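Local coordinates for protein trichothecene 3-O-acetyltransferase (Gibberella zeae, PDB 2RKV) that transfers an acetyl group from acetyl coenzyme A to the C3 hydroxyl of trichothecene mycotoxins such as T-2 toxin and deoxynivalenol, as a BAHD-superfamily acyltransferase, at residues L25-S30 against G395-V400; P197-Y202 against R346-A351; V227-A232 against F405-S410. All blocks are in the same frame, centred on the assembly; numbering follows the deposited sequence.

How the interactions relate
The three contacts share no atoms, and each joins parts of the chain distant in sequence. Interaction 1 (25-30 with 395-400) and interaction 2 (197-202 with 346-351) lie on opposite sides of the chain's centre, with centres 43 Å apart. Interaction 3 (227-232 with 405-410) is nearer to each of them than they are to one another, its centre 27 Å from that of interaction 1 and 34 Å from that of interaction 2. It is also the contact closest to the toxin: the Val408 side chain is about 4 Å from bound T-2, whereas the side chains of Ala351 (interaction 2) and Val400 (interaction 1) are about 13 Å from T-2 and from coenzyme A, respectively.

Interaction 1. Residues L25-S30 against G395-V400; sequences LLYPVS and GKPETV
Leu26 is bonded through both its backbone N and its backbone O: the N donates to Thr399 O at 3.1 Å in an almost straight bond (175°), and the O accepts from Glu398 N at 2.7 Å. The Pro397 CA lies over one face of the Tyr27 ring, 4.2 Å from the centroid, in a CH-pi contact. At the ring edge, Gly395 O sits 3.4 Å from Tyr27 CE1, so the phenol is met both over a face and near its plane by the incoming loop. Leu25 CD2 lies alongside Pro397 CG at 3.9 Å, while its other methyl, CD1, meets Val400 CG1. On the other face of the sheet Leu26 CB packs on Thr399 CG2 at 3.8 Å.

These contacts attach strand 399-401 as the outermost, antiparallel strand of a five-stranded mixed sheet whose strand 20-28 belongs to the N-terminal family region, with Leu25 and Val400 forming a non-hydrogen-bonded pair. On its far side strand 20-28 bonds to strand 147-155, through Leu25 with Leu150 and Tyr27 with Leu148.

A second shell fixes the polar ends. Glu398, with CG anti to the backbone N (chi1 177°) and the chain extended, carries OE2 to Arg102 in a salt bridge and to the Tyr106 hydroxyl. Tyr27 OH is bonded to Tyr388 O.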
# COMPACT_ATOMS: atom_id res chain seq x y z
N LEU A 25 11.89 6.29 3.07
CA LEU A 25 12.30 6.58 4.44
C LEU A 25 13.36 7.68 4.38
O LEU A 25 14.35 7.55 3.65
CB LEU A 25 12.86 5.31 5.10
CG LEU A 25 11.87 4.21 5.54
CD1 LEU A 25 11.05 3.64 4.40
CD2 LEU A 25 12.59 3.07 6.29
N LEU A 26 13.13 8.75 5.12
CA LEU A 26 14.05 9.89 5.20
C LEU A 26 14.83 9.84 6.50
O LEU A 26 14.26 9.70 7.57
CB LEU A 26 13.27 11.21 5.10
CG LEU A 26 14.06 12.50 5.35
CD1 LEU A 26 15.00 12.79 4.17
CD2 LEU A 26 13.11 13.67 5.58
N TYR A 27 16.16 9.99 6.39
CA TYR A 27 17.04 10.08 7.55
C TYR A 27 17.88 11.33 7.42
O TYR A 27 18.35 11.64 6.32
CB TYR A 27 18.01 8.91 7.58
CG TYR A 27 17.39 7.55 7.67
CD1 TYR A 27 17.25 6.91 8.91
CD2 TYR A 27 16.96 6.87 6.53
CE1 TYR A 27 16.70 5.65 9.00
CE2 TYR A 27 16.40 5.60 6.62
CZ TYR A 27 16.27 5.00 7.86
OH TYR A 27 15.72 3.74 7.97
N PRO A 28 18.12 12.03 8.55
CA PRO A 28 19.11 13.10 8.49
C PRO A 28 20.51 12.50 8.39
O PRO A 28 20.77 11.41 8.92
CB PRO A 28 18.93 13.82 9.83
CG PRO A 28 18.45 12.77 10.74
CD PRO A 28 17.54 11.90 9.90
N VAL A 29 21.41 13.22 7.71
CA VAL A 29 22.81 12.84 7.62
C VAL A 29 23.61 14.08 7.99
O VAL A 29 23.57 15.08 7.27
CB VAL A 29 23.19 12.35 6.21
CG1 VAL A 29 24.69 12.13 6.09
CG2 VAL A 29 22.42 11.06 5.86
N SER A 30 24.31 14.00 9.12
CA SER A 30 25.01 15.16 9.67
C SER A 30 26.15 15.67 8.78
O SER A 30 26.34 16.88 8.63
CB SER A 30 25.54 14.85 11.07
OG SER A 30 26.18 15.99 11.62
N GLY A 395 20.11 6.82 13.15
CA GLY A 395 18.92 6.80 14.00
C GLY A 395 17.75 6.24 13.21
O GLY A 395 17.93 5.63 12.16
N LYS A 396 16.54 6.43 13.74
CA LYS A 396 15.34 5.96 13.04
C LYS A 396 14.91 6.98 11.98
O LYS A 396 15.35 8.14 12.02
CB LYS A 396 14.21 5.71 14.04
CG LYS A 396 14.55 4.76 15.18
CD LYS A 396 15.04 3.40 14.71
CE LYS A 396 15.15 2.42 15.89
NZ LYS A 396 15.90 1.20 15.48
N PRO A 397 14.03 6.56 11.04
CA PRO A 397 13.52 7.49 10.04
C PRO A 397 12.92 8.74 10.67
O PRO A 397 12.25 8.65 11.70
CB PRO A 397 12.41 6.69 9.35
CG PRO A 397 12.86 5.28 9.46
CD PRO A 397 13.47 5.20 10.85
N GLU A 398 13.18 9.89 10.05
CA GLU A 398 12.58 11.15 10.44
C GLU A 398 11.14 11.22 9.93
O GLU A 398 10.26 11.82 10.58
CB GLU A 398 13.42 12.31 9.90
CG GLU A 398 12.85 13.68 10.17
CD GLU A 398 13.87 14.78 9.95
OE1 GLU A 398 15.06 14.59 10.30
OE2 GLU A 398 13.49 15.84 9.43
N THR A 399 10.91 10.62 8.77
CA THR A 399 9.57 10.41 8.23
C THR A 399 9.54 9.18 7.31
O THR A 399 10.59 8.71 6.85
CB THR A 399 8.99 11.65 7.49
OG1 THR A 399 7.57 11.50 7.32
CG2 THR A 399 9.65 11.86 6.11
N VAL A 400 8.33 8.68 7.06
CA VAL A 400 8.10 7.54 6.19
C VAL A 400 6.93 7.92 5.30
O VAL A 400 5.80 8.03 5.77
CB VAL A 400 7.75 6.27 7.00
CG1 VAL A 400 7.51 5.09 6.06
CG2 VAL A 400 8.85 5.95 8.02

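Interaction 2. Residues P197-Y202 against R346-A351; sequences PYLENY and RTRGLA
Arg348 makes the two hydrogen bonds of this contact, both to backbone carbonyls. Its NE donates to Pro197 O at 2.8 Å (168°), with that oxygen in the guanidinium plane, and its NH2 reaches Tyr198 O at 3.1 Å in a more bent bond. Both nitrogens approach from above the plane of the carbonyl they bind. A bend at chi3 (69°) lays the guanidinium along the loop, where the carbonyls of Pro197 and Tyr198 fix its rotation.

The helix 340-356 thus receives the irregular chain 197-202, part of the long connection between helix 182-187 and strand 229-236. Leu199 N is itself bonded to Thr352 OG1, one turn on from Arg348 in the same helix.

Van der Waals contacts surround the bonds. Leu199 CD2 sits over the centre of one guanidinium face, 3.6 Å from Arg348 CZ, while its other methyl, CD1, rests on Gly349 CA, also at 3.6 Å. Tyr202 brings CE2 to 3.7 Å from Gly349 O, and its OH is bonded to Glu207. An apolar pair is formed by Tyr198 CE2 and Ala351 CB at 4.1 Å; this ring stacks with His355, and its hydroxyl bonds to Thr9 OG1.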
# COMPACT_ATOMS: atom_id res chain seq x y z
N PRO A 197 -6.33 -22.24 1.12
CA PRO A 197 -7.02 -23.48 0.74
C PRO A 197 -8.25 -23.17 -0.11
O PRO A 197 -9.04 -22.29 0.23
CB PRO A 197 -7.44 -24.08 2.08
CG PRO A 197 -6.56 -23.43 3.10
CD PRO A 197 -6.30 -22.05 2.58
N TYR A 198 -8.41 -23.89 -1.23
CA TYR A 198 -9.50 -23.60 -2.15
C TYR A 198 -10.83 -24.16 -1.66
O TYR A 198 -10.87 -25.08 -0.84
CB TYR A 198 -9.19 -24.13 -3.55
CG TYR A 198 -7.95 -23.53 -4.17
CD1 TYR A 198 -6.93 -24.35 -4.66
CD2 TYR A 198 -7.78 -22.15 -4.25
CE1 TYR A 198 -5.78 -23.81 -5.23
CE2 TYR A 198 -6.63 -21.59 -4.82
CZ TYR A 198 -5.64 -22.43 -5.30
OH TYR A 198 -4.51 -21.90 -5.86
N LEU A 199 -11.92 -23.58 -2.17
CA LEU A 199 -13.26 -24.09 -1.91
C LEU A 199 -13.55 -25.22 -2.88
O LEU A 199 -13.15 -25.16 -4.05
CB LEU A 199 -14.30 -22.97 -2.04
CG LEU A 199 -14.18 -21.75 -1.10
CD1 LEU A 199 -15.18 -20.68 -1.47
CD2 LEU A 199 -14.34 -22.14 0.38
N GLU A 200 -14.23 -26.25 -2.40
CA GLU A 200 -14.53 -27.42 -3.22
C GLU A 200 -15.77 -27.18 -4.09
O GLU A 200 -16.74 -26.58 -3.62
CB GLU A 200 -14.74 -28.65 -2.32
N ASN A 201 -15.72 -27.63 -5.34
CA ASN A 201 -16.83 -27.54 -6.30
C ASN A 201 -17.43 -26.14 -6.42
O ASN A 201 -18.65 -25.96 -6.44
CB ASN A 201 -17.92 -28.57 -5.97
CG ASN A 201 -17.40 -29.99 -5.98
OD1 ASN A 201 -16.80 -30.44 -6.96
ND2 ASN A 201 -17.63 -30.71 -4.89
N TYR A 202 -16.54 -25.15 -6.50
CA TYR A 202 -16.94 -23.75 -6.49
C TYR A 202 -16.97 -23.21 -7.91
O TYR A 202 -16.03 -23.41 -8.68
CB TYR A 202 -15.95 -22.95 -5.64
CG TYR A 202 -16.32 -21.49 -5.43
CD1 TYR A 202 -17.23 -21.12 -4.45
CD2 TYR A 202 -15.74 -20.49 -6.21
CE1 TYR A 202 -17.56 -19.78 -4.23
CE2 TYR A 202 -16.07 -19.15 -6.01
CZ TYR A 202 -16.98 -18.80 -5.03
OH TYR A 202 -17.30 -17.48 -4.83
N ARG A 346 -14.41 -15.27 2.16
CA ARG A 346 -14.38 -14.41 0.99
C ARG A 346 -13.06 -14.56 0.25
O ARG A 346 -13.04 -14.71 -0.98
CB ARG A 346 -14.63 -12.95 1.38
CG ARG A 346 -16.08 -12.70 1.85
CD ARG A 346 -16.33 -11.24 2.22
NE ARG A 346 -16.05 -10.36 1.10
CZ ARG A 346 -15.05 -9.49 1.06
NH1 ARG A 346 -14.25 -9.34 2.12
NH2 ARG A 346 -14.86 -8.76 -0.03
N THR A 347 -11.97 -14.56 1.00
CA THR A 347 -10.63 -14.65 0.43
C THR A 347 -10.42 -16.01 -0.23
O THR A 347 -9.83 -16.10 -1.32
CB THR A 347 -9.55 -14.34 1.50
OG1 THR A 347 -9.78 -13.03 2.03
CG2 THR A 347 -8.14 -14.41 0.91
N ARG A 348 -10.92 -17.07 0.41
CA ARG A 348 -10.86 -18.40 -0.20
C ARG A 348 -11.66 -18.45 -1.50
O ARG A 348 -11.25 -19.10 -2.46
CB ARG A 348 -11.35 -19.47 0.78
CG ARG A 348 -10.40 -19.72 1.94
CD ARG A 348 -10.97 -20.76 2.89
NE ARG A 348 -10.98 -22.09 2.27
CZ ARG A 348 -11.74 -23.11 2.67
NH1 ARG A 348 -12.58 -22.97 3.69
NH2 ARG A 348 -11.67 -24.27 2.03
N GLY A 349 -12.80 -17.76 -1.52
CA GLY A 349 -13.63 -17.67 -2.72
C GLY A 349 -12.93 -16.98 -3.88
O GLY A 349 -12.90 -17.51 -5.00
N LEU A 350 -12.36 -15.81 -3.60
CA LEU A 350 -11.60 -15.08 -4.61
C LEU A 350 -10.43 -15.92 -5.15
O LEU A 350 -10.26 -16.05 -6.37
CB LEU A 350 -11.10 -13.74 -4.06
CG LEU A 350 -10.23 -12.92 -5.02
CD1 LEU A 350 -10.96 -12.59 -6.34
CD2 LEU A 350 -9.74 -11.67 -4.36
N ALA A 351 -9.65 -16.52 -4.25
CA ALA A 351 -8.54 -17.38 -4.66
C ALA A 351 -9.02 -18.55 -5.51
O ALA A 351 -8.41 -18.87 -6.53
CB ALA A 351 -7.73 -17.87 -3.45

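Interaction 3. Residues V227-A232 against F405-S410; sequences VSASWA and FEPVES
Trp231 NE1 donates to Glu406 O at 2.9 Å, with an angle of 159° at the hydrogen. The oxygen lies near the indole plane, at the pyrrole edge, whereas seen from the acceptor the nitrogen stands above the carbonyl plane. Phe405 O comes to the same edge, 3.1 Å from Trp231 CD1, but the N-H of Trp231 points poorly at Phe405 O, which is therefore not a second acceptor. Two successive carbonyls thus flank the edge of the indole, and only that of Glu406 accepts a hydrogen bond from NE1.

The Phe405 ring comes against the indole obliquely, the phenyl and five-membered ring planes at 40° and their centroids 5.0 Å apart. NE1 lies over one face of the phenyl, offset toward its rim, and Trp231 CZ2 touches Phe405 CE2 at 3.6 Å. Phe405 CG falls between the backbone N and the carbonyl carbon (chi1 61°), a torsion that folds the ring back beside the indole while the main chain passes along the indole edge. Two residues earlier in the strand, Ala229 CB packs on Pro407 CB at 3.7 Å, and Pro407 CG approaches Ala229 O at 3.4 Å.

The loop 405-410 leads into strand 411-414, whose Leu411 and Tyr413 belong to the T-2 pocket and also touch Trp231. Ser428 of the neighbouring strand 423-430 joins both segments, its OG bonding Val408 N and Ser230 O. Strand 229-236 runs antiparallel to that strand in the seven-stranded mixed sheet, and helix 113-116 touches the loop through Glu113, which meets Phe405 and Glu406.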
# COMPACT_ATOMS: atom_id res chain seq x y z
N VAL A 227 -10.12 13.59 -16.08
CA VAL A 227 -10.36 14.58 -15.03
C VAL A 227 -9.05 15.12 -14.45
O VAL A 227 -8.11 14.36 -14.24
CB VAL A 227 -11.23 13.99 -13.88
N SER A 228 -9.00 16.42 -14.21
CA SER A 228 -7.82 17.05 -13.59
C SER A 228 -7.82 16.73 -12.09
O SER A 228 -8.75 17.08 -11.36
CB SER A 228 -7.82 18.56 -13.83
OG SER A 228 -6.67 19.16 -13.25
N ALA A 229 -6.76 16.06 -11.64
CA ALA A 229 -6.69 15.57 -10.26
C ALA A 229 -5.31 15.79 -9.66
O ALA A 229 -4.37 16.16 -10.37
CB ALA A 229 -7.07 14.09 -10.22
N SER A 230 -5.18 15.57 -8.35
CA SER A 230 -3.90 15.71 -7.68
C SER A 230 -3.77 14.77 -6.49
O SER A 230 -4.75 14.13 -6.09
CB SER A 230 -3.66 17.16 -7.25
OG SER A 230 -4.39 17.49 -6.08
N TRP A 231 -2.56 14.70 -5.95
CA TRP A 231 -2.24 14.00 -4.70
C TRP A 231 -1.92 15.03 -3.61
O TRP A 231 -1.31 16.06 -3.89
CB TRP A 231 -0.99 13.12 -4.89
CG TRP A 231 -1.24 11.76 -5.48
CD1 TRP A 231 -0.93 11.34 -6.75
CD2 TRP A 231 -1.82 10.64 -4.81
NE1 TRP A 231 -1.30 10.03 -6.91
CE2 TRP A 231 -1.84 9.57 -5.73
CE3 TRP A 231 -2.32 10.43 -3.51
CZ2 TRP A 231 -2.36 8.31 -5.41
CZ3 TRP A 231 -2.84 9.18 -3.18
CH2 TRP A 231 -2.85 8.13 -4.13
N ALA A 232 -2.28 14.73 -2.37
CA ALA A 232 -1.86 15.53 -1.23
C ALA A 232 -1.83 14.70 0.04
O ALA A 232 -2.68 13.82 0.25
CB ALA A 232 -2.79 16.73 -1.03
N PHE A 405 2.97 9.91 -7.47
CA PHE A 405 2.93 9.41 -8.84
C PHE A 405 1.71 10.02 -9.54
O PHE A 405 1.17 11.03 -9.06
CB PHE A 405 2.98 7.87 -8.89
CG PHE A 405 1.83 7.16 -8.20
CD1 PHE A 405 0.90 6.44 -8.96
CD2 PHE A 405 1.71 7.15 -6.81
CE1 PHE A 405 -0.17 5.75 -8.34
CE2 PHE A 405 0.65 6.45 -6.18
CZ PHE A 405 -0.29 5.75 -6.96
N GLU A 406 1.30 9.44 -10.66
CA GLU A 406 0.14 9.97 -11.38
C GLU A 406 -1.07 10.00 -10.45
O GLU A 406 -1.26 9.07 -9.66
CB GLU A 406 -0.18 9.14 -12.62
CG GLU A 406 0.81 9.32 -13.78
CD GLU A 406 2.08 8.48 -13.64
OE1 GLU A 406 2.17 7.65 -12.69
OE2 GLU A 406 2.99 8.64 -14.48
N PRO A 407 -1.89 11.06 -10.52
CA PRO A 407 -3.14 11.05 -9.78
C PRO A 407 -4.01 9.88 -10.22
O PRO A 407 -4.06 9.55 -11.41
CB PRO A 407 -3.80 12.38 -10.19
CG PRO A 407 -2.66 13.26 -10.56
CD PRO A 407 -1.69 12.33 -11.25
N VAL A 408 -4.64 9.24 -9.24
CA VAL A 408 -5.59 8.16 -9.48
C VAL A 408 -6.80 8.49 -8.64
O VAL A 408 -6.78 8.32 -7.41
CB VAL A 408 -5.01 6.78 -9.05
CG1 VAL A 408 -6.03 5.67 -9.28
CG2 VAL A 408 -3.71 6.47 -9.79
N GLU A 409 -7.85 9.00 -9.28
CA GLU A 409 -8.99 9.56 -8.54
C GLU A 409 -9.55 8.57 -7.52
O GLU A 409 -9.85 7.42 -7.85
CB GLU A 409 -10.10 10.04 -9.47
CG GLU A 409 -11.12 10.89 -8.72
CD GLU A 409 -12.30 11.31 -9.57
OE1 GLU A 409 -12.37 10.93 -10.76
OE2 GLU A 409 -13.16 12.03 -9.03
N SER A 410 -9.67 9.05 -6.28
CA SER A 410 -10.29 8.32 -5.16
C SER A 410 -9.39 7.26 -4.50
O SER A 410 -9.79 6.61 -3.52
CB SER A 410 -11.64 7.71 -5.56
OG SER A 410 -12.53 8.76 -5.92